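Local coordinates for protein fructose-bisphosphate aldolase (Plasmodium falciparum, PDB 4TR9) that belongs to the class I fructose-bisphosphate aldolases, folds as a TIM barrel and binds N'-[(E)-(2,4-dichlorophenyl)methylidene]-3,4-dihydroxybenzohydrazide in a pocket at the strand ends, at residues Lys73-Phe78 / Glu332-Arg337; Lys128-Leu133 / Trp153-Val158; Trp176-Tyr181 / Val194-Leu199. All coordinates share one frame; numbering follows the deposited sequence.

Contact 1: Lys73-Phe78 / Glu332-Arg337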
loop_
_atom_site.group_PDB
_atom_site.type_symbol
_atom_site.label_atom_id
_atom_site.label_comp_id
_atom_site.label_asym_id
_atom_site.label_seq_id
_atom_site.Cartn_x
_atom_site.Cartn_y
_atom_site.Cartn_z
ATOM N N LYS A 73 -48.245 10.250 6.886
ATOM C CA LYS A 73 -48.975 9.112 6.343
ATOM C C LYS A 73 -48.742 8.968 4.843
ATOM O O LYS A 73 -49.124 9.837 4.058
ATOM C CB LYS A 73 -50.472 9.250 6.636
ATOM C CG LYS A 73 -50.822 9.158 8.115
ATOM C CD LYS A 73 -52.311 9.362 8.356
ATOM C CE LYS A 73 -52.724 10.809 8.134
ATOM N NZ LYS A 73 -52.101 11.727 9.129
ATOM N N GLY A 74 -48.104 7.868 4.451
ATOM C CA GLY A 74 -47.849 7.590 3.050
ATOM C C GLY A 74 -46.414 7.852 2.638
ATOM O O GLY A 74 -46.081 7.803 1.453
ATOM N N LEU A 75 -45.560 8.126 3.619
ATOM C CA LEU A 75 -44.156 8.420 3.356
ATOM C C LEU A 75 -43.396 7.168 2.927
ATOM O O LEU A 75 -42.385 7.252 2.229
ATOM C CB LEU A 75 -43.499 9.033 4.596
ATOM C CG LEU A 75 -42.065 9.543 4.429
ATOM C CD1 LEU A 75 -42.022 10.709 3.453
ATOM C CD2 LEU A 75 -41.467 9.935 5.771
ATOM N N GLY A 76 -43.894 6.009 3.344
ATOM C CA GLY A 76 -43.233 4.745 3.070
ATOM C C GLY A 76 -43.221 4.351 1.607
ATOM O O GLY A 76 -42.486 3.448 1.207
ATOM N N LYS A 77 -44.037 5.026 0.804
ATOM C CA LYS A 77 -44.103 4.744 -0.624
ATOM C C LYS A 77 -42.845 5.232 -1.336
ATOM O O LYS A 77 -42.442 4.672 -2.357
ATOM C CB LYS A 77 -45.346 5.392 -1.240
ATOM C CG LYS A 77 -45.577 5.033 -2.700
ATOM C CD LYS A 77 -46.849 5.668 -3.238
ATOM C CE LYS A 77 -47.078 5.292 -4.693
ATOM N NZ LYS A 77 -48.324 5.899 -5.237
ATOM N N PHE A 78 -42.218 6.267 -0.788
ATOM C CA PHE A 78 -41.044 6.864 -1.417
ATOM C C PHE A 78 -39.793 6.745 -0.551
ATOM O O PHE A 78 -38.675 6.907 -1.038
ATOM C CB PHE A 78 -41.309 8.336 -1.740
ATOM C CG PHE A 78 -42.637 8.582 -2.395
ATOM C CD1 PHE A 78 -42.891 8.121 -3.674
ATOM C CD2 PHE A 78 -43.631 9.281 -1.731
ATOM C CE1 PHE A 78 -44.112 8.346 -4.279
ATOM C CE2 PHE A 78 -44.854 9.512 -2.330
ATOM C CZ PHE A 78 -45.095 9.043 -3.606
ATOM N N GLU A 332 -47.365 17.502 3.250
ATOM C CA GLU A 332 -47.644 17.344 1.829
ATOM C C GLU A 332 -46.450 17.826 1.010
ATOM O O GLU A 332 -46.152 17.282 -0.053
ATOM C CB GLU A 332 -48.912 18.103 1.432
ATOM C CG GLU A 332 -49.303 17.936 -0.033
ATOM C CD GLU A 332 -50.663 18.531 -0.352
ATOM O OE1 GLU A 332 -51.437 18.794 0.593
ATOM O OE2 GLU A 332 -50.959 18.735 -1.549
ATOM N N VAL A 333 -45.769 18.850 1.517
ATOM C CA VAL A 333 -44.559 19.357 0.879
ATOM C C VAL A 333 -43.468 18.291 0.928
ATOM O O VAL A 333 -42.691 18.135 -0.014
ATOM C CB VAL A 333 -44.059 20.651 1.555
ATOM C CG1 VAL A 333 -42.797 21.159 0.874
ATOM C CG2 VAL A 333 -45.145 21.714 1.528
ATOM N N LEU A 334 -43.429 17.552 2.031
ATOM C CA LEU A 334 -42.486 16.453 2.190
ATOM C C LEU A 334 -42.777 15.330 1.200
ATOM O O LEU A 334 -41.860 14.731 0.637
ATOM C CB LEU A 334 -42.532 15.914 3.620
ATOM C CG LEU A 334 -41.658 14.692 3.909
ATOM C CD1 LEU A 334 -40.188 15.019 3.691
ATOM C CD2 LEU A 334 -41.896 14.180 5.322
ATOM N N LEU A 335 -44.061 15.052 0.991
ATOM C CA LEU A 335 -44.478 13.966 0.111
ATOM C C LEU A 335 -44.198 14.265 -1.357
ATOM O O LEU A 335 -43.809 13.374 -2.111
ATOM C CB LEU A 335 -45.966 13.669 0.304
ATOM C CG LEU A 335 -46.332 12.906 1.577
ATOM C CD1 LEU A 335 -47.838 12.723 1.683
ATOM C CD2 LEU A 335 -45.623 11.561 1.609
ATOM N N GLN A 336 -44.397 15.516 -1.765
ATOM C CA GLN A 336 -44.183 15.887 -3.158
ATOM C C GLN A 336 -42.694 15.916 -3.492
ATOM O O GLN A 336 -42.307 15.698 -4.639
ATOM C CB GLN A 336 -44.825 17.243 -3.471
ATOM C CG GLN A 336 -44.139 18.438 -2.834
ATOM C CD GLN A 336 -44.658 19.758 -3.368
ATOM O OE1 GLN A 336 -45.548 19.789 -4.217
ATOM N NE2 GLN A 336 -44.102 20.857 -2.872
ATOM N N ARG A 337 -41.861 16.179 -2.490
ATOM C CA ARG A 337 -40.416 16.142 -2.683
ATOM C C ARG A 337 -39.928 14.699 -2.691
ATOM O O ARG A 337 -39.030 14.341 -3.453
ATOM C CB ARG A 337 -39.690 16.941 -1.598
ATOM C CG ARG A 337 -39.961 18.438 -1.627
ATOM C CD ARG A 337 -39.823 19.005 -3.031
ATOM N NE ARG A 337 -38.538 18.674 -3.640
ATOM C CZ ARG A 337 -38.221 18.943 -4.902
ATOM N NH1 ARG A 337 -37.031 18.603 -5.375
ATOM N NH2 ARG A 337 -39.096 19.548 -5.694
#

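Contact 2: Lys128-Leu133 / Trp153-Val158. With 38D (N'-[(E)-(2,4-dichlorophenyl)methylidene]-3,4-dihydroxybenzohydrazide), chain K.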
loop_
_atom_site.group_PDB
_atom_site.type_symbol
_atom_site.label_atom_id
_atom_site.label_comp_id
_atom_site.label_asym_id
_atom_site.label_seq_id
_atom_site.Cartn_x
_atom_site.Cartn_y
_atom_site.Cartn_z
ATOM N N LYS A 128 -9.871 16.982 7.384
ATOM C CA LYS A 128 -10.624 16.404 8.491
ATOM C C LYS A 128 -10.510 14.888 8.615
ATOM O O LYS A 128 -10.257 14.180 7.640
ATOM C CB LYS A 128 -12.101 16.787 8.363
ATOM C CG LYS A 128 -12.344 18.280 8.225
ATOM C CD LYS A 128 -11.789 19.039 9.415
ATOM C CE LYS A 128 -12.034 20.533 9.280
ATOM N NZ LYS A 128 -11.471 21.288 10.434
ATOM N N SER A 129 -10.706 14.406 9.839
ATOM C CA SER A 129 -10.807 12.981 10.128
ATOM C C SER A 129 -11.999 12.746 11.051
ATOM O O SER A 129 -12.302 13.582 11.902
ATOM C CB SER A 129 -9.520 12.459 10.764
ATOM O OG SER A 129 -9.660 11.111 11.175
ATOM N N THR A 130 -12.675 11.612 10.888
ATOM C CA THR A 130 -13.891 11.346 11.650
ATOM C C THR A 130 -13.639 10.427 12.845
ATOM O O THR A 130 -12.972 9.400 12.721
ATOM C CB THR A 130 -14.980 10.719 10.760
ATOM O OG1 THR A 130 -14.846 11.208 9.420
ATOM C CG2 THR A 130 -16.357 11.074 11.284
ATOM N N GLN A 131 -14.182 10.804 13.998
ATOM C CA GLN A 131 -14.029 10.011 15.213
ATOM C C GLN A 131 -15.310 9.251 15.546
ATOM O O GLN A 131 -16.401 9.657 15.149
ATOM C CB GLN A 131 -13.630 10.905 16.387
ATOM C CG GLN A 131 -12.254 11.532 16.249
ATOM C CD GLN A 131 -11.850 12.327 17.473
ATOM O OE1 GLN A 131 -12.696 12.888 18.169
ATOM N NE2 GLN A 131 -10.552 12.373 17.746
ATOM N N GLY A 132 -15.172 8.145 16.269
ATOM C CA GLY A 132 -16.326 7.358 16.667
ATOM C C GLY A 132 -16.085 5.863 16.751
ATOM O O GLY A 132 -17.030 5.085 16.888
ATOM N N LEU A 133 -14.823 5.455 16.674
ATOM C CA LEU A 133 -14.482 4.038 16.722
ATOM C C LEU A 133 -14.500 3.494 18.147
ATOM O O LEU A 133 -14.802 2.321 18.365
ATOM C CB LEU A 133 -13.109 3.796 16.090
ATOM C CG LEU A 133 -13.035 3.929 14.568
ATOM C CD1 LEU A 133 -11.616 3.700 14.075
ATOM C CD2 LEU A 133 -13.998 2.956 13.906
ATOM N N TRP A 153 -21.861 7.027 8.686
ATOM C CA TRP A 153 -20.563 7.533 9.123
ATOM C C TRP A 153 -20.017 8.475 8.059
ATOM O O TRP A 153 -19.580 8.036 6.996
ATOM C CB TRP A 153 -19.610 6.359 9.380
ATOM C CG TRP A 153 -18.173 6.683 9.720
ATOM C CD1 TRP A 153 -17.247 7.275 8.910
ATOM C CD2 TRP A 153 -17.485 6.355 10.936
ATOM N NE1 TRP A 153 -16.038 7.366 9.556
ATOM C CE2 TRP A 153 -16.156 6.807 10.800
ATOM C CE3 TRP A 153 -17.869 5.740 12.133
ATOM C CZ2 TRP A 153 -15.208 6.658 11.813
ATOM C CZ3 TRP A 153 -16.926 5.592 13.138
ATOM C CH2 TRP A 153 -15.611 6.049 12.972
ATOM N N ARG A 154 -20.053 9.773 8.343
ATOM C CA ARG A 154 -19.700 10.783 7.350
ATOM C C ARG A 154 -18.247 11.240 7.444
ATOM O O ARG A 154 -17.790 11.685 8.495
ATOM C CB ARG A 154 -20.626 11.994 7.482
ATOM C CG ARG A 154 -20.260 13.162 6.581
ATOM C CD ARG A 154 -21.291 14.273 6.687
ATOM N NE ARG A 154 -20.943 15.437 5.880
ATOM C CZ ARG A 154 -20.333 16.520 6.351
ATOM N NH1 ARG A 154 -20.057 17.533 5.543
ATOM N NH2 ARG A 154 -19.998 16.589 7.633
ATOM N N THR A 155 -17.531 11.130 6.330
ATOM C CA THR A 155 -16.168 11.635 6.234
ATOM C C THR A 155 -16.111 12.719 5.164
ATOM O O THR A 155 -16.891 12.699 4.212
ATOM C CB THR A 155 -15.165 10.517 5.902
ATOM O OG1 THR A 155 -15.557 9.308 6.563
ATOM C CG2 THR A 155 -13.766 10.906 6.355
ATOM N N VAL A 156 -15.192 13.665 5.319
ATOM C CA VAL A 156 -15.137 14.819 4.429
ATOM C C VAL A 156 -13.768 15.000 3.777
ATOM O O VAL A 156 -12.741 15.013 4.456
ATOM C CB VAL A 156 -15.508 16.112 5.184
ATOM C CG1 VAL A 156 -15.225 17.336 4.330
ATOM C CG2 VAL A 156 -16.967 16.076 5.608
ATOM N N LEU A 157 -13.766 15.133 2.454
ATOM C CA LEU A 157 -12.551 15.445 1.707
ATOM C C LEU A 157 -12.713 16.766 0.962
ATOM O O LEU A 157 -13.819 17.136 0.568
ATOM C CB LEU A 157 -12.206 14.325 0.722
ATOM C CG LEU A 157 -11.935 12.930 1.289
ATOM C CD1 LEU A 157 -13.215 12.108 1.364
ATOM C CD2 LEU A 157 -10.879 12.213 0.463
ATOM N N VAL A 158 -11.606 17.472 0.769
ATOM C CA VAL A 158 -11.629 18.772 0.110
ATOM C C VAL A 158 -10.817 18.740 -1.181
ATOM O O VAL A 158 -9.715 18.196 -1.209
ATOM C CB VAL A 158 -11.078 19.879 1.036
ATOM C CG1 VAL A 158 -11.035 21.218 0.316
ATOM C CG2 VAL A 158 -11.914 19.976 2.302
HETATM N N12 38D K . -22.589 18.944 9.988
HETATM C C13 38D K . -22.529 19.981 8.996
HETATM C C15 38D K . -21.523 21.431 10.758
HETATM C C17 38D K . -20.003 23.210 10.246
HETATM C C20 38D K . -20.907 21.881 8.469
HETATM C C01 38D K . -24.324 15.663 7.782
HETATM C C02 38D K . -24.905 14.653 7.016
HETATM O O03 38D K . -24.535 14.450 5.669
HETATM C C04 38D K . -25.868 13.832 7.586
HETATM C C05 38D K . -26.245 14.014 8.905
HETATM C C06 38D K . -25.669 15.015 9.666
HETATM O O07 38D K . -26.475 12.802 6.832
HETATM C C08 38D K . -24.707 15.830 9.107
HETATM C C09 38D K . -24.101 16.934 9.979
HETATM O O10 38D K . -24.394 17.006 11.167
HETATM N N11 38D K . -23.206 17.866 9.351
HETATM C C14 38D K . -21.620 21.132 9.413
HETATM C C16 38D K . -20.711 22.471 11.181
HETATM CL CL1 38D K . -18.990 24.511 10.804
HETATM C C19 38D K . -20.094 22.923 8.895
HETATM CL CL2 38D K . -21.008 21.536 6.763
HETATM O O HOH W 1 -9.994 14.423 4.921
HETATM O O HOH W 2 -11.091 17.751 4.843
HETATM O O HOH W 3 -12.918 8.153 10.065
#

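Contact 3: Trp176-Tyr181 / Val194-Leu199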
loop_
_atom_site.group_PDB
_atom_site.type_symbol
_atom_site.label_atom_id
_atom_site.label_comp_id
_atom_site.label_asym_id
_atom_site.label_seq_id
_atom_site.Cartn_x
_atom_site.Cartn_y
_atom_site.Cartn_z
ATOM N N TRP A 176 -9.541 4.239 5.514
ATOM C CA TRP A 176 -9.356 3.285 6.601
ATOM C C TRP A 176 -10.368 3.518 7.718
ATOM O O TRP A 176 -10.824 2.571 8.360
ATOM C CB TRP A 176 -7.932 3.364 7.156
ATOM C CG TRP A 176 -7.589 2.219 8.056
ATOM C CD1 TRP A 176 -7.575 2.222 9.421
ATOM C CD2 TRP A 176 -7.220 0.893 7.655
ATOM N NE1 TRP A 176 -7.215 0.982 9.895
ATOM C CE2 TRP A 176 -6.993 0.149 8.829
ATOM C CE3 TRP A 176 -7.059 0.265 6.416
ATOM C CZ2 TRP A 176 -6.614 -1.192 8.802
ATOM C CZ3 TRP A 176 -6.682 -1.066 6.391
ATOM C CH2 TRP A 176 -6.463 -1.780 7.575
ATOM N N GLY A 177 -10.713 4.782 7.944
ATOM C CA GLY A 177 -11.707 5.134 8.941
ATOM C C GLY A 177 -13.064 4.557 8.588
ATOM O O GLY A 177 -13.731 3.952 9.429
ATOM N N LEU A 178 -13.468 4.744 7.336
ATOM C CA LEU A 178 -14.707 4.168 6.830
ATOM C C LEU A 178 -14.635 2.647 6.855
ATOM O O LEU A 178 -15.636 1.970 7.086
ATOM C CB LEU A 178 -14.987 4.658 5.408
ATOM C CG LEU A 178 -15.369 6.128 5.238
ATOM C CD1 LEU A 178 -15.137 6.576 3.805
ATOM C CD2 LEU A 178 -16.818 6.349 5.637
ATOM N N ALA A 179 -13.437 2.121 6.618
ATOM C CA ALA A 179 -13.221 0.680 6.577
ATOM C C ALA A 179 -13.471 0.028 7.933
ATOM O O ALA A 179 -14.193 -0.966 8.028
ATOM C CB ALA A 179 -11.809 0.376 6.099
ATOM N N ARG A 180 -12.867 0.586 8.977
ATOM C CA ARG A 180 -13.029 0.066 10.331
ATOM C C ARG A 180 -14.485 0.140 10.774
ATOM O O ARG A 180 -15.028 -0.821 11.320
ATOM C CB ARG A 180 -12.143 0.837 11.311
ATOM C CG ARG A 180 -10.655 0.683 11.056
ATOM C CD ARG A 180 -10.146 -0.679 11.500
ATOM N NE ARG A 180 -10.083 -0.801 12.955
ATOM C CZ ARG A 180 -10.941 -1.503 13.689
ATOM N NH1 ARG A 180 -10.801 -1.554 15.006
ATOM N NH2 ARG A 180 -11.936 -2.158 13.105
ATOM N N TYR A 181 -15.110 1.286 10.528
ATOM C CA TYR A 181 -16.499 1.518 10.902
ATOM C C TYR A 181 -17.443 0.490 10.289
ATOM O O TYR A 181 -18.328 -0.032 10.965
ATOM C CB TYR A 181 -16.923 2.929 10.486
ATOM C CG TYR A 181 -18.319 3.023 9.904
ATOM C CD1 TYR A 181 -19.437 3.080 10.727
ATOM C CD2 TYR A 181 -18.515 3.069 8.527
ATOM C CE1 TYR A 181 -20.711 3.172 10.196
ATOM C CE2 TYR A 181 -19.784 3.157 7.989
ATOM C CZ TYR A 181 -20.877 3.210 8.827
ATOM O OH TYR A 181 -22.142 3.303 8.293
ATOM N N VAL A 194 -21.373 3.820 3.881
ATOM C CA VAL A 194 -20.060 4.430 3.719
ATOM C C VAL A 194 -20.173 5.769 3.001
ATOM O O VAL A 194 -20.566 5.826 1.837
ATOM C CB VAL A 194 -19.108 3.506 2.941
ATOM C CG1 VAL A 194 -17.749 4.164 2.772
ATOM C CG2 VAL A 194 -18.977 2.168 3.651
ATOM N N GLU A 195 -19.826 6.845 3.701
ATOM C CA GLU A 195 -19.959 8.185 3.141
ATOM C C GLU A 195 -18.620 8.918 3.068
ATOM O O GLU A 195 -18.225 9.595 4.017
ATOM C CB GLU A 195 -20.958 9.006 3.961
ATOM C CG GLU A 195 -21.228 10.398 3.406
ATOM C CD GLU A 195 -22.179 11.198 4.272
ATOM O OE1 GLU A 195 -22.750 10.619 5.220
ATOM O OE2 GLU A 195 -22.355 12.407 4.008
ATOM N N PRO A 196 -17.910 8.766 1.941
ATOM C CA PRO A 196 -16.707 9.553 1.664
ATOM C C PRO A 196 -17.043 10.826 0.892
ATOM O O PRO A 196 -16.709 10.938 -0.288
ATOM C CB PRO A 196 -15.864 8.601 0.816
ATOM C CG PRO A 196 -16.882 7.807 0.061
ATOM C CD PRO A 196 -18.103 7.694 0.948
ATOM N N GLU A 197 -17.703 11.772 1.553
ATOM C CA GLU A 197 -18.163 12.981 0.881
ATOM C C GLU A 197 -17.016 13.889 0.457
ATOM O O GLU A 197 -16.207 14.317 1.280
ATOM C CB GLU A 197 -19.124 13.767 1.774
ATOM C CG GLU A 197 -19.611 15.062 1.137
ATOM C CD GLU A 197 -20.487 15.881 2.061
ATOM O OE1 GLU A 197 -20.693 15.458 3.219
ATOM O OE2 GLU A 197 -20.969 16.949 1.630
ATOM N N ILE A 198 -16.959 14.177 -0.839
ATOM C CA ILE A 198 -16.025 15.159 -1.366
ATOM C C ILE A 198 -16.750 16.482 -1.585
ATOM O O ILE A 198 -17.684 16.561 -2.384
ATOM C CB ILE A 198 -15.393 14.691 -2.686
ATOM C CG1 ILE A 198 -14.610 13.394 -2.473
ATOM C CG2 ILE A 198 -14.488 15.769 -3.248
ATOM C CD1 ILE A 198 -13.946 12.874 -3.724
ATOM N N LEU A 199 -16.321 17.515 -0.867
ATOM C CA LEU A 199 -16.955 18.827 -0.951
ATOM C C LEU A 199 -16.832 19.431 -2.347
ATOM O O LEU A 199 -15.796 19.305 -2.999
ATOM C CB LEU A 199 -16.347 19.779 0.079
ATOM C CG LEU A 199 -16.526 19.390 1.546
ATOM C CD1 LEU A 199 -15.947 20.459 2.459
ATOM C CD2 LEU A 199 -17.995 19.151 1.857
#

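Contact 1: Lys73-Phe78 / Glu332-Arg337
L75 and F78, which both meet L335, are tied to each other by a backbone hydrogen bond, F78 N to L75 O at 3.2 Å, within a short turn of helical backbone angles. Across from them the helical segment 332-337 offers two neighbouring leucines, and the contact between the segments is apolar packing. L335 lies over the turn: its CD2 rests 3.8 Å from G74 O and 3.9 Å from L75 CA, while its CD1 faces K73 O at 4.0 Å. The L335 side chain reaches this backbone because CG stands anti to its own carbonyl carbon (chi1 -75°). L75 is turned differently, with CG anti to the backbone N (chi1 -173°), and sends CD1 past L335 to meet L334 CD2 at 3.9 Å, the two side chains crossing at about a right angle. The F78 ring approaches L335 O obliquely through CE2, and K77 CB lies over the centre of one ring face. The turn, whose G74 N and G76 N both bond the carboxylate of E106, links helix 59-70 to strand 79-84; helix 327-346 packs against it, and L334 also touches V316 of helix 310-320.

Contact 2: Lys128-Leu133 / Trp153-Val158
T130 OG1 donates a hydrogen bond to R154 O (3.1 Å), joining strand 128-130, half of a small antiparallel hairpin with strand 118-120, to strand 150-157 of the TIM barrel. The donor arrives at a C=O...O angle of 123°, tilted out of the carbonyl plane. To get there, OG1 is rotated partway toward eclipsing the T130 backbone N (chi1 -31°), and it also packs against T155 CG2 at 3.3 Å. The same torsion puts T130 CG2 over one face of the W153 indole, near its rim. Round that ring, G132 C sits at the edge near CZ3, T130 O lies 3.7 Å from CZ2, and L133 CD2 meets CH2 obliquely at 3.6 Å.

The strands run nearly antiparallel, at 168°, but at the K128 end water fills in between them. One water donates to both K128 O (2.7 Å) and V156 O (2.8 Å), and a second links K128 N to V156 O, so the V156 carbonyl accepts from two waters. A third joins T130 O to W153 NE1, the latter bond weak.

Farther out, Q131 and G132 make weak hydrogen bonds to G135 and D134 of the second subunit. R154 extends from CG to NE into the ligand pocket, where E197 holds NE in a salt bridge. V156 CG2 lies over one face of the R154 guanidinium, 38D N11 over a face as well, and R154 CD comes within 3.4 Å of 38D O03.

Contact 3: Trp176-Tyr181 / Val194-Leu199
L178 fills the contact with both of its methyl branches. Its CG stands anti to the carbonyl carbon (chi1 -70°), which aims the isobutyl group from the helix toward segment 194-199. CD1 touches two side chains of the strand, 3.7 Å from V194 CG1 and 3.7 Å from P196 CB; CD2 turns onto the backbone and rests 3.6 Å from E195 N. V194 answers with CG1 alone: that branch is anti to the V194 backbone N, and it touches CD2 as well as CD1 of L178. The leucine and the proline cross at about a right angle.

Helix 168-187 and strand 191-198 are the second and third elements of a right-handed beta-alpha-beta unit that begins with strand 150-157, and the helix packs on the outside of the barrel. One turn after L178, Y181 has an unusual first torsion, its CG well short of anti to the backbone N (chi1 139°). The ring therefore brings its edge to V194 N, CE2 lying 4.5 Å away, and stacks on W153, and its OH accepts a weak hydrogen bond from I193 N.

E195 leads away from the helix. Its chain is extended through CG (chi1 -177°), carrying the carboxylate into the ligand pocket, where OE2 has a weak hydrogen bond to 38D O03. At the helix's other side, R180 pairs with E173 of the second subunit.

Overall arrangement
From the N terminus, contact 1 opens first, at the turn between helix 59-70 and strand 79-84, and closes last, when the chain reaches helix 327-346. Contacts 2 and 3 both nest inside that long loop, about 30 Å away between centres and beyond the chain's centre. They follow in series: contact 2 closes the shorter loop from the hairpin strand 128-130 to barrel strand 150-157, and contact 3 opens on the next helix, 168-187, closing at strand 191-198. These last two touch, because strands 150-157 and 191-198 are neighbours in the barrel; L157 N probably bonds E197 O (2.8 Å). Both also reach the second subunit.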